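Local coordinates for protein nigritoxine (Vibrio nigripulchritudo, PDB 5M41) that is a bacterial toxin that acts on crustaceans and insects and has a fold that was new when determined, at residues E548-D551 with F552-H556; M626-L629 with V630-F633; V450-V453 with R454-G457; E602-A605 with F606-Y609; L466-A470 with A471-G475. All coordinates share one frame; numbering follows the deposited sequence.

Contact 1: E548-D551 with F552-H556; sequences EEFD and FRLQH
Glu549 OE2 is gripped by two nitrogens of Arg553, one turn further along helix 546-555. NE donates the shorter bond, 2.9 Å to Glu549 OE2, fairly straight at 163° and on the lone pair that faces away from the other carboxylate oxygen. NH2 of Arg553 comes to the same OE2 at 3.3 Å, tilted out of the carboxylate plane although OE2 stays in the guanidinium plane. The two groups thus meet side-on, their planes 42° apart. Both chains are extended and run alongside each other: Glu549 has CG anti to its N (chi1 -173°), whereas Arg553 has CG anti to its carbonyl carbon, and the opposed choices bring the charged ends together. This is an i to i+4 salt bridge on a buried helix face, and the arginine is held further by Tyr511 OH, by Asn577 O and by a cation-pi contact with Phe633. Such fixing probably keeps both groups charged away from solvent. Elsewhere on the helix Leu554 leans over the rim of one face of the Phe550 ring, its CD1 3.6 Å from Phe550 CE2. Three backbone bonds beneath measure 2.8 Å: Phe552 N to Glu548 O, Arg553 N to Glu549 O and Gln555 N to Asp551 O. The polar ends of Glu548, Asp551 and Gln555 turn to other parts of the chain: Lys507, Tyr498 OH and Ile499 O respectively. Near the helix end His556 CB sits over the rim of one face of the Phe552 ring.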
loop_
_atom_site.group_PDB
_atom_site.type_symbol
_atom_site.label_atom_id
_atom_site.label_comp_id
_atom_site.label_asym_id
_atom_site.label_seq_id
_atom_site.Cartn_x
_atom_site.Cartn_y
_atom_site.Cartn_z
ATOM N N GLU A 548 23.369 5.014 -1.930
ATOM C CA GLU A 548 23.570 6.447 -2.076
ATOM C C GLU A 548 23.961 6.847 -3.513
ATOM O O GLU A 548 23.460 7.856 -4.025
ATOM C CB GLU A 548 24.595 6.951 -1.051
ATOM C CG GLU A 548 24.452 8.426 -0.727
ATOM C CD GLU A 548 25.564 8.950 0.184
ATOM O OE1 GLU A 548 26.165 8.162 0.946
ATOM O OE2 GLU A 548 25.837 10.162 0.133
ATOM N N GLU A 549 24.862 6.082 -4.151
ATOM C CA GLU A 549 25.200 6.325 -5.583
ATOM C C GLU A 549 23.950 6.195 -6.460
ATOM O O GLU A 549 23.746 6.975 -7.402
ATOM C CB GLU A 549 26.272 5.363 -6.123
ATOM C CG GLU A 549 26.719 5.749 -7.535
ATOM C CD GLU A 549 27.929 4.974 -8.046
ATOM O OE1 GLU A 549 28.890 4.784 -7.268
ATOM O OE2 GLU A 549 27.916 4.548 -9.236
ATOM N N PHE A 550 23.126 5.200 -6.146
ATOM C CA PHE A 550 21.886 4.972 -6.906
ATOM C C PHE A 550 20.984 6.204 -6.799
ATOM O O PHE A 550 20.486 6.700 -7.799
ATOM C CB PHE A 550 21.166 3.697 -6.420
ATOM C CG PHE A 550 19.872 3.402 -7.149
ATOM C CD1 PHE A 550 19.879 2.764 -8.381
ATOM C CD2 PHE A 550 18.645 3.755 -6.585
ATOM C CE1 PHE A 550 18.691 2.467 -9.038
ATOM C CE2 PHE A 550 17.455 3.464 -7.239
ATOM C CZ PHE A 550 17.482 2.822 -8.472
ATOM N N ASP A 551 20.802 6.710 -5.581
ATOM C CA ASP A 551 19.981 7.893 -5.368
ATOM C C ASP A 551 20.615 9.122 -6.067
ATOM O O ASP A 551 19.924 9.905 -6.737
ATOM C CB ASP A 551 19.783 8.109 -3.862
ATOM C CG ASP A 551 18.980 9.353 -3.541
ATOM O OD1 ASP A 551 17.808 9.457 -3.948
ATOM O OD2 ASP A 551 19.517 10.240 -2.857
ATOM N N PHE A 552 21.935 9.279 -5.943
ATOM C CA PHE A 552 22.600 10.366 -6.658
ATOM C C PHE A 552 22.354 10.272 -8.160
ATOM O O PHE A 552 22.049 11.274 -8.817
ATOM C CB PHE A 552 24.100 10.398 -6.389
ATOM C CG PHE A 552 24.856 11.289 -7.338
ATOM C CD1 PHE A 552 24.905 12.659 -7.127
ATOM C CD2 PHE A 552 25.510 10.760 -8.442
ATOM C CE1 PHE A 552 25.590 13.490 -7.997
ATOM C CE2 PHE A 552 26.198 11.580 -9.328
ATOM C CZ PHE A 552 26.241 12.951 -9.101
ATOM N N ARG A 553 22.483 9.062 -8.691
ATOM C CA ARG A 553 22.346 8.848 -10.129
ATOM C C ARG A 553 20.944 9.148 -10.628
ATOM O O ARG A 553 20.787 9.604 -11.751
ATOM C CB ARG A 553 22.771 7.439 -10.517
ATOM C CG ARG A 553 24.280 7.253 -10.595
ATOM C CD ARG A 553 24.586 5.824 -10.993
ATOM N NE ARG A 553 26.003 5.559 -11.208
ATOM C CZ ARG A 553 26.682 5.850 -12.317
ATOM N NH1 ARG A 553 26.103 6.471 -13.352
ATOM N NH2 ARG A 553 27.970 5.528 -12.386
ATOM N N LEU A 554 19.936 8.881 -9.795
ATOM C CA LEU A 554 18.552 9.257 -10.096
ATOM C C LEU A 554 18.364 10.777 -10.011
ATOM O O LEU A 554 17.786 11.386 -10.904
ATOM C CB LEU A 554 17.556 8.573 -9.138
ATOM C CG LEU A 554 17.142 7.097 -9.342
ATOM C CD1 LEU A 554 16.141 6.704 -8.257
ATOM C CD2 LEU A 554 16.545 6.857 -10.722
ATOM N N GLN A 555 18.839 11.372 -8.922
ATOM C CA GLN A 555 18.710 12.815 -8.699
ATOM C C GLN A 555 19.386 13.602 -9.830
ATOM O O GLN A 555 18.861 14.608 -10.286
ATOM C CB GLN A 555 19.329 13.171 -7.347
ATOM C CG GLN A 555 18.939 14.528 -6.778
ATOM C CD GLN A 555 19.646 14.807 -5.469
ATOM O OE1 GLN A 555 20.649 15.515 -5.442
ATOM N NE2 GLN A 555 19.159 14.209 -4.390
ATOM N N HIS A 556 20.523 13.111 -10.311
ATOM C CA HIS A 556 21.238 13.734 -11.437
ATOM C C HIS A 556 21.230 12.909 -12.697
ATOM O O HIS A 556 22.224 12.866 -13.470
ATOM C CB HIS A 556 22.635 14.114 -10.987
ATOM C CG HIS A 556 22.620 15.183 -9.940
ATOM N ND1 HIS A 556 22.567 16.483 -10.254
ATOM C CD2 HIS A 556 22.543 15.105 -8.553
ATOM C CE1 HIS A 556 22.502 17.217 -9.113
ATOM N NE2 HIS A 556 22.492 16.370 -8.079
#

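Contact 2: M626-L629 with V630-F633; sequences MEWL and VRKF
Leu629, Arg631 and Trp628 carry most of this helical turn. Trp628 and Arg631 cross at about a right angle, indole and guanidinium planes 84° apart, with Arg631 NH2 3.8 Å from Trp628 CD1. The arginine folds back because its chain bends at chi3 (53°), which lays one face of the guanidinium over Glu627 O, centred on it. The far end of the same indole meets Lys632, whose CB lies 3.9 Å from Trp628 CZ3. Leu629 contributes chiefly through its backbone: its carbonyl oxygen is 3.2 Å from Phe633 CD2 and takes a weak bond from Lys632 N, which also bonds weakly to Trp628 O. Earlier in the turn the bonds are regular, Val630 N to Met626 O at 3.1 Å and Arg631 N to Glu627 O at 2.9 Å, and Val630 CG2 also packs on Met626 O. Both bonds of Lys632 N are weak, unlike those before it. Helix 625-632 is wedged between two others: Met626 and Val630 lean on Phe550 of helix 546-555, while Trp628 and Leu629 rest on Thr608 and Tyr609 of helix 603-614.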
loop_
_atom_site.group_PDB
_atom_site.type_symbol
_atom_site.label_atom_id
_atom_site.label_comp_id
_atom_site.label_asym_id
_atom_site.label_seq_id
_atom_site.Cartn_x
_atom_site.Cartn_y
_atom_site.Cartn_z
ATOM N N MET A 626 19.394 -2.738 -6.933
ATOM C CA MET A 626 20.083 -1.473 -6.745
ATOM C C MET A 626 21.611 -1.651 -6.799
ATOM O O MET A 626 22.325 -0.897 -7.485
ATOM C CB MET A 626 19.647 -0.896 -5.397
ATOM C CG MET A 626 20.021 0.543 -5.158
ATOM S SD MET A 626 19.109 1.220 -3.750
ATOM C CE MET A 626 17.462 1.149 -4.376
ATOM N N GLU A 627 22.105 -2.650 -6.069
ATOM C CA GLU A 627 23.524 -2.968 -6.069
ATOM C C GLU A 627 23.923 -3.390 -7.489
ATOM O O GLU A 627 24.980 -2.979 -7.992
ATOM C CB GLU A 627 23.836 -4.071 -5.042
ATOM C CG GLU A 627 23.728 -3.606 -3.590
ATOM C CD GLU A 627 24.050 -4.682 -2.558
ATOM O OE1 GLU A 627 24.077 -5.878 -2.875
ATOM O OE2 GLU A 627 24.266 -4.336 -1.390
ATOM N N TRP A 628 23.064 -4.176 -8.150
ATOM C CA TRP A 628 23.394 -4.662 -9.484
ATOM C C TRP A 628 23.603 -3.523 -10.452
ATOM O O TRP A 628 24.552 -3.542 -11.245
ATOM C CB TRP A 628 22.366 -5.684 -9.993
ATOM C CG TRP A 628 22.798 -6.383 -11.266
ATOM C CD1 TRP A 628 23.333 -7.665 -11.399
ATOM C CD2 TRP A 628 22.767 -5.845 -12.633
ATOM N NE1 TRP A 628 23.608 -7.944 -12.720
ATOM C CE2 TRP A 628 23.309 -6.892 -13.502
ATOM C CE3 TRP A 628 22.364 -4.637 -13.199
ATOM C CZ2 TRP A 628 23.418 -6.723 -14.879
ATOM C CZ3 TRP A 628 22.483 -4.475 -14.587
ATOM C CH2 TRP A 628 22.998 -5.492 -15.399
ATOM N N LEU A 629 22.731 -2.516 -10.394
ATOM C CA LEU A 629 22.764 -1.391 -11.341
ATOM C C LEU A 629 23.940 -0.434 -11.112
ATOM O O LEU A 629 24.553 0.056 -12.067
ATOM C CB LEU A 629 21.434 -0.617 -11.306
ATOM C CG LEU A 629 20.248 -1.389 -11.911
ATOM C CD1 LEU A 629 18.899 -0.786 -11.505
ATOM C CD2 LEU A 629 20.396 -1.479 -13.430
ATOM N N VAL A 630 24.243 -0.167 -9.849
ATOM C CA VAL A 630 25.395 0.635 -9.498
ATOM C C VAL A 630 26.644 -0.107 -9.976
ATOM O O VAL A 630 27.510 0.494 -10.594
ATOM C CB VAL A 630 25.444 0.929 -7.974
ATOM C CG1 VAL A 630 26.806 1.489 -7.557
ATOM C CG2 VAL A 630 24.332 1.907 -7.597
ATOM N N ARG A 631 26.712 -1.417 -9.727
ATOM C CA ARG A 631 27.893 -2.202 -10.096
ATOM C C ARG A 631 28.078 -2.312 -11.615
ATOM O O ARG A 631 29.197 -2.486 -12.095
ATOM C CB ARG A 631 27.840 -3.578 -9.436
ATOM C CG ARG A 631 29.050 -4.467 -9.677
ATOM C CD ARG A 631 28.953 -5.762 -8.882
ATOM N NE ARG A 631 27.688 -6.460 -9.117
ATOM C CZ ARG A 631 26.787 -6.722 -8.170
ATOM N NH1 ARG A 631 27.012 -6.367 -6.915
ATOM N NH2 ARG A 631 25.665 -7.354 -8.474
ATOM N N LYS A 632 26.986 -2.182 -12.374
ATOM C CA LYS A 632 27.030 -2.283 -13.838
ATOM C C LYS A 632 28.018 -1.271 -14.425
ATOM O O LYS A 632 28.752 -1.599 -15.355
ATOM C CB LYS A 632 25.607 -2.151 -14.440
ATOM C CG LYS A 632 25.480 -1.903 -15.946
ATOM C CD LYS A 632 25.305 -0.414 -16.239
ATOM C CE LYS A 632 25.394 -0.121 -17.726
ATOM N NZ LYS A 632 25.676 1.318 -18.037
ATOM N N PHE A 633 28.064 -0.074 -13.847
ATOM C CA PHE A 633 28.903 1.005 -14.360
ATOM C C PHE A 633 30.422 0.787 -14.154
ATOM O O PHE A 633 31.229 1.517 -14.728
ATOM C CB PHE A 633 28.444 2.344 -13.772
ATOM C CG PHE A 633 27.095 2.789 -14.286
ATOM C CD1 PHE A 633 26.978 3.421 -15.518
ATOM C CD2 PHE A 633 25.940 2.551 -13.545
ATOM C CE1 PHE A 633 25.743 3.827 -15.987
ATOM C CE2 PHE A 633 24.692 2.923 -14.025
ATOM C CZ PHE A 633 24.591 3.562 -15.249
#

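Contact 3: V450-V453 with R454-G457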
loop_
_atom_site.group_PDB
_atom_site.type_symbol
_atom_site.label_atom_id
_atom_site.label_comp_id
_atom_site.label_asym_id
_atom_site.label_seq_id
_atom_site.Cartn_x
_atom_site.Cartn_y
_atom_site.Cartn_z
ATOM N N VAL A 450 3.961 12.859 -4.915
ATOM C CA VAL A 450 5.134 12.627 -4.075
ATOM C C VAL A 450 6.392 13.199 -4.751
ATOM O O VAL A 450 7.170 13.897 -4.093
ATOM C CB VAL A 450 5.309 11.130 -3.712
ATOM C CG1 VAL A 450 6.696 10.846 -3.142
ATOM C CG2 VAL A 450 4.226 10.667 -2.728
ATOM N N ALA A 451 6.563 12.921 -6.050
ATOM C CA ALA A 451 7.728 13.387 -6.829
ATOM C C ALA A 451 7.827 14.915 -6.932
ATOM O O ALA A 451 8.938 15.470 -6.920
ATOM C CB ALA A 451 7.747 12.759 -8.222
ATOM N N ILE A 452 6.676 15.584 -7.022
ATOM C CA ILE A 452 6.624 17.053 -7.057
ATOM C C ILE A 452 7.162 17.636 -5.750
ATOM O O ILE A 452 8.112 18.427 -5.755
ATOM C CB ILE A 452 5.189 17.601 -7.316
ATOM C CG1 ILE A 452 4.635 17.141 -8.675
ATOM C CG2 ILE A 452 5.160 19.124 -7.211
ATOM C CD1 ILE A 452 5.614 17.218 -9.831
ATOM N N VAL A 453 6.553 17.236 -4.637
ATOM C CA VAL A 453 6.982 17.712 -3.323
ATOM C C VAL A 453 8.484 17.539 -3.116
ATOM O O VAL A 453 9.161 18.486 -2.726
ATOM C CB VAL A 453 6.178 17.066 -2.184
ATOM C CG1 VAL A 453 6.671 17.580 -0.835
ATOM C CG2 VAL A 453 4.703 17.373 -2.372
ATOM N N ARG A 454 9.009 16.354 -3.414
ATOM C CA ARG A 454 10.444 16.102 -3.259
ATOM C C ARG A 454 11.294 17.081 -4.072
ATOM O O ARG A 454 12.302 17.583 -3.576
ATOM C CB ARG A 454 10.818 14.686 -3.683
ATOM C CG ARG A 454 10.448 13.584 -2.720
ATOM C CD ARG A 454 10.799 12.254 -3.364
ATOM N NE ARG A 454 12.208 11.914 -3.167
ATOM C CZ ARG A 454 12.820 10.855 -3.697
ATOM N NH1 ARG A 454 12.165 10.008 -4.489
ATOM N NH2 ARG A 454 14.101 10.635 -3.433
ATOM N N ARG A 455 10.880 17.328 -5.317
ATOM C CA ARG A 455 11.633 18.160 -6.246
ATOM C C ARG A 455 11.567 19.651 -5.896
ATOM O O ARG A 455 12.469 20.406 -6.256
ATOM C CB ARG A 455 11.167 17.927 -7.680
ATOM C CG ARG A 455 12.190 18.331 -8.734
ATOM C CD ARG A 455 11.559 18.478 -10.112
ATOM N NE ARG A 455 10.628 17.383 -10.405
ATOM C CZ ARG A 455 9.318 17.522 -10.605
ATOM N NH1 ARG A 455 8.745 18.723 -10.571
ATOM N NH2 ARG A 455 8.580 16.447 -10.855
ATOM N N GLU A 456 10.508 20.066 -5.201
ATOM C CA GLU A 456 10.413 21.428 -4.667
ATOM C C GLU A 456 11.384 21.618 -3.504
ATOM O O GLU A 456 11.944 22.700 -3.323
ATOM C CB GLU A 456 8.981 21.773 -4.233
ATOM C CG GLU A 456 7.931 21.736 -5.347
ATOM C CD GLU A 456 8.314 22.503 -6.613
ATOM O OE1 GLU A 456 8.853 23.629 -6.519
ATOM O OE2 GLU A 456 8.058 21.981 -7.719
ATOM N N GLY A 457 11.579 20.554 -2.727
ATOM C CA GLY A 457 12.599 20.515 -1.687
ATOM C C GLY A 457 13.999 20.614 -2.261
ATOM O O GLY A 457 14.911 21.082 -1.588
#
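Ile452 and Arg455 meet through their ends, the methyl CD1 of Ile452 lying 3.6 Å from Arg455 NH1; its approach to Arg455 NH2 is tighter still, though the exact length is doubtful. Two bends make this possible. Ile452 has CG1 anti to its carbonyl carbon and then turns again at chi2 (-44°), while Arg455 sends CG anti to its N (chi1 -159°) and folds at chi3, which doubles the guanidinium back along the helix. One face of that group lies above Ala451 O, which is offset toward its rim at 3.9 Å from the plane; this carbonyl already receives Arg455 N. Glu456 takes another course, curling over the backbone until its CG is 3.3 Å from Ile452 O. It lies side by side with Ile452, both pointing the same way, and its OE2 is 4.1 Å from Ile452 CG2. The aliphatic part of Arg454 passes Val450 O, with CG at 3.6 Å, before the charged end leaves for Glu501 OE1, a salt bridge. On this side Val450 and Arg454 pack on Ile336, joining helix 444-457 to strand 328-336. Beneath the side chains run ordinary i to i+4 bonds, Arg454 N to Val450 O and Gly457 N to Val453 O among them. The chemistry is consequently divided: on the exposed side, apolar groups and carbonyl oxygens touch the folded arginine and glutamate without a salt bridge across the two segments, whereas the guanidinium of Arg454 is paired with Glu501, outside them.

Contact 4: E602-A605 with F606-Y609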
loop_
_atom_site.group_PDB
_atom_site.type_symbol
_atom_site.label_atom_id
_atom_site.label_comp_id
_atom_site.label_asym_id
_atom_site.label_seq_id
_atom_site.Cartn_x
_atom_site.Cartn_y
_atom_site.Cartn_z
ATOM N N GLU A 602 25.143 -1.312 -24.809
ATOM C CA GLU A 602 25.923 -2.229 -24.003
ATOM C C GLU A 602 25.255 -3.621 -23.948
ATOM O O GLU A 602 24.493 -3.933 -23.026
ATOM C CB GLU A 602 26.116 -1.624 -22.613
ATOM C CG GLU A 602 26.944 -0.344 -22.618
ATOM C CD GLU A 602 26.559 0.623 -21.499
ATOM O OE1 GLU A 602 26.105 0.171 -20.431
ATOM O OE2 GLU A 602 26.712 1.849 -21.682
ATOM N N SER A 603 25.583 -4.443 -24.940
ATOM C CA SER A 603 24.845 -5.665 -25.249
ATOM C C SER A 603 24.628 -6.580 -24.061
ATOM O O SER A 603 23.489 -6.870 -23.708
ATOM C CB SER A 603 25.565 -6.431 -26.356
ATOM O OG SER A 603 25.622 -5.636 -27.518
ATOM N N ASN A 604 25.720 -7.016 -23.440
ATOM C CA ASN A 604 25.640 -8.016 -22.386
ATOM C C ASN A 604 25.084 -7.445 -21.093
ATOM O O ASN A 604 24.387 -8.158 -20.353
ATOM C CB ASN A 604 26.991 -8.724 -22.169
ATOM C CG ASN A 604 27.344 -9.676 -23.314
ATOM O OD1 ASN A 604 26.489 -10.385 -23.841
ATOM N ND2 ASN A 604 28.609 -9.693 -23.698
ATOM N N ALA A 605 25.354 -6.164 -20.834
ATOM C CA ALA A 605 24.830 -5.540 -19.616
ATOM C C ALA A 605 23.310 -5.514 -19.762
ATOM O O ALA A 605 22.596 -5.912 -18.840
ATOM C CB ALA A 605 25.385 -4.135 -19.407
ATOM N N PHE A 606 22.854 -5.067 -20.939
ATOM C CA PHE A 606 21.433 -4.975 -21.256
ATOM C C PHE A 606 20.816 -6.373 -21.225
ATOM O O PHE A 606 19.804 -6.590 -20.565
ATOM C CB PHE A 606 21.214 -4.305 -22.632
ATOM C CG PHE A 606 19.748 -4.113 -23.001
ATOM C CD1 PHE A 606 18.978 -3.090 -22.413
ATOM C CD2 PHE A 606 19.133 -4.949 -23.937
ATOM C CE1 PHE A 606 17.637 -2.908 -22.755
ATOM C CE2 PHE A 606 17.794 -4.765 -24.281
ATOM C CZ PHE A 606 17.045 -3.749 -23.698
ATOM N N LEU A 607 21.465 -7.320 -21.908
ATOM C CA LEU A 607 20.984 -8.710 -21.958
ATOM C C LEU A 607 20.794 -9.277 -20.546
ATOM O O LEU A 607 19.732 -9.841 -20.237
ATOM C CB LEU A 607 21.921 -9.625 -22.787
ATOM C CG LEU A 607 21.606 -11.129 -22.820
ATOM C CD1 LEU A 607 20.185 -11.396 -23.334
ATOM C CD2 LEU A 607 22.646 -11.930 -23.614
ATOM N N THR A 608 21.811 -9.113 -19.703
ATOM C CA THR A 608 21.793 -9.671 -18.352
ATOM C C THR A 608 20.685 -9.023 -17.557
ATOM O O THR A 608 19.890 -9.717 -16.911
ATOM C CB THR A 608 23.144 -9.506 -17.622
ATOM O OG1 THR A 608 24.149 -10.243 -18.331
ATOM C CG2 THR A 608 23.064 -10.063 -16.196
ATOM N N TYR A 609 20.617 -7.699 -17.613
ATOM C CA TYR A 609 19.592 -7.010 -16.828
ATOM C C TYR A 609 18.190 -7.455 -17.244
ATOM O O TYR A 609 17.382 -7.805 -16.392
ATOM C CB TYR A 609 19.751 -5.484 -16.849
ATOM C CG TYR A 609 18.643 -4.774 -16.098
ATOM C CD1 TYR A 609 18.673 -4.663 -14.703
ATOM C CD2 TYR A 609 17.549 -4.242 -16.778
ATOM C CE1 TYR A 609 17.650 -4.030 -14.010
ATOM C CE2 TYR A 609 16.516 -3.603 -16.098
ATOM C CZ TYR A 609 16.575 -3.496 -14.715
ATOM O OH TYR A 609 15.549 -2.858 -14.032
#
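Thr608 turns its hydroxyl back on Asn604 one helical turn earlier: OG1 donates to Asn604 O at 2.9 Å, and Thr608 N reaches the same oxygen at 2.8 Å. The two donors come from opposite faces of the carbonyl plane, tilted 29° and 32° from it. The hydroxyl can do so because OG1 stands anti to the carbonyl carbon, beside the backbone N (chi1 -63°), the usual way a threonine within a helix bonds to the i-4 carbonyl. Thr608 OG1 also bonds to Leu642 N, which ties the turn to the loop between helix 625-632 and strand 649-652. Asn604 and Leu607 cross at an angle, touching lightly where Asn604 OD1 lies 4.1 Å from Leu607 CD2; the amide ND2 of Asn604 is meanwhile held by Ile645 O and Lys637 O. Phe606, Leu607 and Tyr609 all carry CG anti to the backbone N. Of the Phe606 side chain, CB touches the earlier segment, 3.3 Å from Glu602 O, and the ring leads away; Tyr609 does likewise, CB 3.5 Å from Ala605 O. Phe606 N to Glu602 O, at 2.9 Å, opens the bonding pattern from the N-cap residue, and Leu607 N to Ser603 O is shorter, at 2.7 Å. Side chains of helix 603-614, which follows strand 594-601, pack on three other helices. Leu607 and Phe606 pack on Leu725 of helix 719-731, Tyr609 on Ala690 and Ile694 of helix 688-704, and Ala605, Thr608 and Tyr609 on helix 625-632.

Contact 5: L466-A470 with A471-G475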
loop_
_atom_site.group_PDB
_atom_site.type_symbol
_atom_site.label_atom_id
_atom_site.label_comp_id
_atom_site.label_asym_id
_atom_site.label_seq_id
_atom_site.Cartn_x
_atom_site.Cartn_y
_atom_site.Cartn_z
ATOM N N LEU A 466 26.846 26.620 -13.470
ATOM C CA LEU A 466 27.680 26.924 -14.638
ATOM C C LEU A 466 26.829 27.041 -15.906
ATOM O O LEU A 466 25.798 26.375 -16.030
ATOM C CB LEU A 466 28.775 25.864 -14.807
ATOM C CG LEU A 466 29.867 25.823 -13.734
ATOM C CD1 LEU A 466 30.420 24.413 -13.575
ATOM C CD2 LEU A 466 30.982 26.817 -14.036
ATOM N N ASP A 467 27.259 27.892 -16.834
ATOM C CA ASP A 467 26.474 28.183 -18.035
ATOM C C ASP A 467 27.131 27.596 -19.290
ATOM O O ASP A 467 27.730 28.314 -20.097
ATOM C CB ASP A 467 26.263 29.695 -18.168
ATOM C CG ASP A 467 24.914 30.052 -18.770
ATOM O OD1 ASP A 467 24.199 29.148 -19.257
ATOM O OD2 ASP A 467 24.568 31.251 -18.751
ATOM N N LEU A 468 26.999 26.282 -19.449
ATOM C CA LEU A 468 27.750 25.545 -20.464
ATOM C C LEU A 468 27.076 25.536 -21.828
ATOM O O LEU A 468 25.844 25.586 -21.930
ATOM C CB LEU A 468 28.002 24.101 -20.008
ATOM C CG LEU A 468 28.565 23.829 -18.609
ATOM C CD1 LEU A 468 28.597 22.332 -18.355
ATOM C CD2 LEU A 468 29.951 24.433 -18.417
ATOM N N THR A 469 27.898 25.465 -22.872
ATOM C CA THR A 469 27.400 25.349 -24.237
ATOM C C THR A 469 26.998 23.903 -24.548
ATOM O O THR A 469 27.408 22.966 -23.853
ATOM C CB THR A 469 28.417 25.879 -25.276
ATOM O OG1 THR A 469 27.838 25.820 -26.584
ATOM C CG2 THR A 469 29.712 25.074 -25.266
ATOM N N ALA A 470 26.188 23.739 -25.589
ATOM C CA ALA A 470 25.721 22.432 -26.013
ATOM C C ALA A 470 26.900 21.558 -26.429
ATOM O O ALA A 470 26.912 20.362 -26.147
ATOM C CB ALA A 470 24.724 22.569 -27.154
ATOM N N ALA A 471 27.897 22.171 -27.073
ATOM C CA ALA A 471 29.082 21.450 -27.543
ATOM C C ALA A 471 29.896 20.866 -26.381
ATOM O O ALA A 471 30.356 19.727 -26.460
ATOM C CB ALA A 471 29.946 22.343 -28.426
ATOM N N GLN A 472 30.061 21.648 -25.315
ATOM C CA GLN A 472 30.686 21.175 -24.075
ATOM C C GLN A 472 29.887 20.041 -23.427
ATOM O O GLN A 472 30.470 19.068 -22.947
ATOM C CB GLN A 472 30.803 22.308 -23.062
ATOM C CG GLN A 472 31.968 23.264 -23.280
ATOM C CD GLN A 472 31.971 24.374 -22.251
ATOM O OE1 GLN A 472 30.967 25.068 -22.070
ATOM N NE2 GLN A 472 33.087 24.530 -21.550
ATOM N N LYS A 473 28.564 20.201 -23.397
ATOM C CA LYS A 473 27.649 19.187 -22.863
ATOM C C LYS A 473 27.685 17.884 -23.662
ATOM O O LYS A 473 27.602 16.812 -23.080
ATOM C CB LYS A 473 26.213 19.715 -22.817
ATOM C CG LYS A 473 25.940 20.712 -21.698
ATOM C CD LYS A 473 24.606 21.412 -21.940
ATOM C CE LYS A 473 24.267 22.384 -20.825
ATOM N NZ LYS A 473 24.303 21.719 -19.492
ATOM N N ARG A 474 27.802 17.990 -24.987
ATOM C CA ARG A 474 27.923 16.824 -25.878
ATOM C C ARG A 474 29.284 16.130 -25.728
ATOM O O ARG A 474 29.515 15.074 -26.321
ATOM C CB ARG A 474 27.754 17.237 -27.351
ATOM C CG ARG A 474 26.393 17.796 -27.742
ATOM C CD ARG A 474 26.177 17.725 -29.249
ATOM N NE ARG A 474 27.161 18.519 -29.987
ATOM C CZ ARG A 474 27.038 19.818 -30.258
ATOM N NH1 ARG A 474 25.963 20.494 -29.864
ATOM N NH2 ARG A 474 27.992 20.444 -30.928
ATOM N N GLY A 475 30.192 16.752 -24.967
ATOM C CA GLY A 475 31.564 16.274 -24.814
ATOM C C GLY A 475 32.387 16.432 -26.083
ATOM O O GLY A 475 33.291 15.635 -26.353
#
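The guanidinium of Arg474 has one face laid over the backbone of Ala470 and Ala471, the CA of Ala471 standing 3.6 Å above its plane toward the rim. Its NH1 comes within 3.6 Å of Ala470 CB, and a bend at chi3 (-62°) brings the group back over this first turn. The other flat group, the amide of Gln472, crosses Thr469 at about a right angle: OE1 accepts Thr469 N at 3.2 Å, in the carbonyl plane and on a lone pair, with an N-H...O angle of 165°. The N-cap residue Thr469 thus gives its N-H to the side chain of the N3 residue, one half of a capping box; Thr469 OG1 does not supply the other. Thr469 CG2, placed between the backbone N and carbonyl carbon, packs on Gln472 CG at 3.5 Å. Lys473 CE reaches 3.7 Å from Leu468 O, while Lys473 N bonds to Thr469 O at 3.0 Å. At the other end Gly475, with positive phi, closes the helix in a Schellman motif. Helix 470-473 is a single capped turn at the periphery, after helix 444-457; Leu468 touches Val494 in a loop, and Lys473 O bonds weakly to Asn704 ND2 at the end of helix 688-704.

In the fold
Contacts 1, 2 and 4 are buried and contacts 3 and 5 lie at the surface. The buried three form a layered series of helices: contact 1 touches contact 2 where Phe550 CG lies 3.5 Å from Met626 CG, and contact 2 touches contact 4 where Lys632 NZ and Glu602 OE1 form a salt bridge of 2.7 Å. Contacts 1 and 4 do not touch. Contact 3 reaches contact 1 through a weak, long ion pair between Arg454 and Asp551. Contact 5 touches none of the others. Arginines fold back over the helix backbone in contacts 2, 3 and 5, whereas ion pairing between the two segments is found in contact 1 and a threonine hydroxyl bonds to the backbone in contact 4.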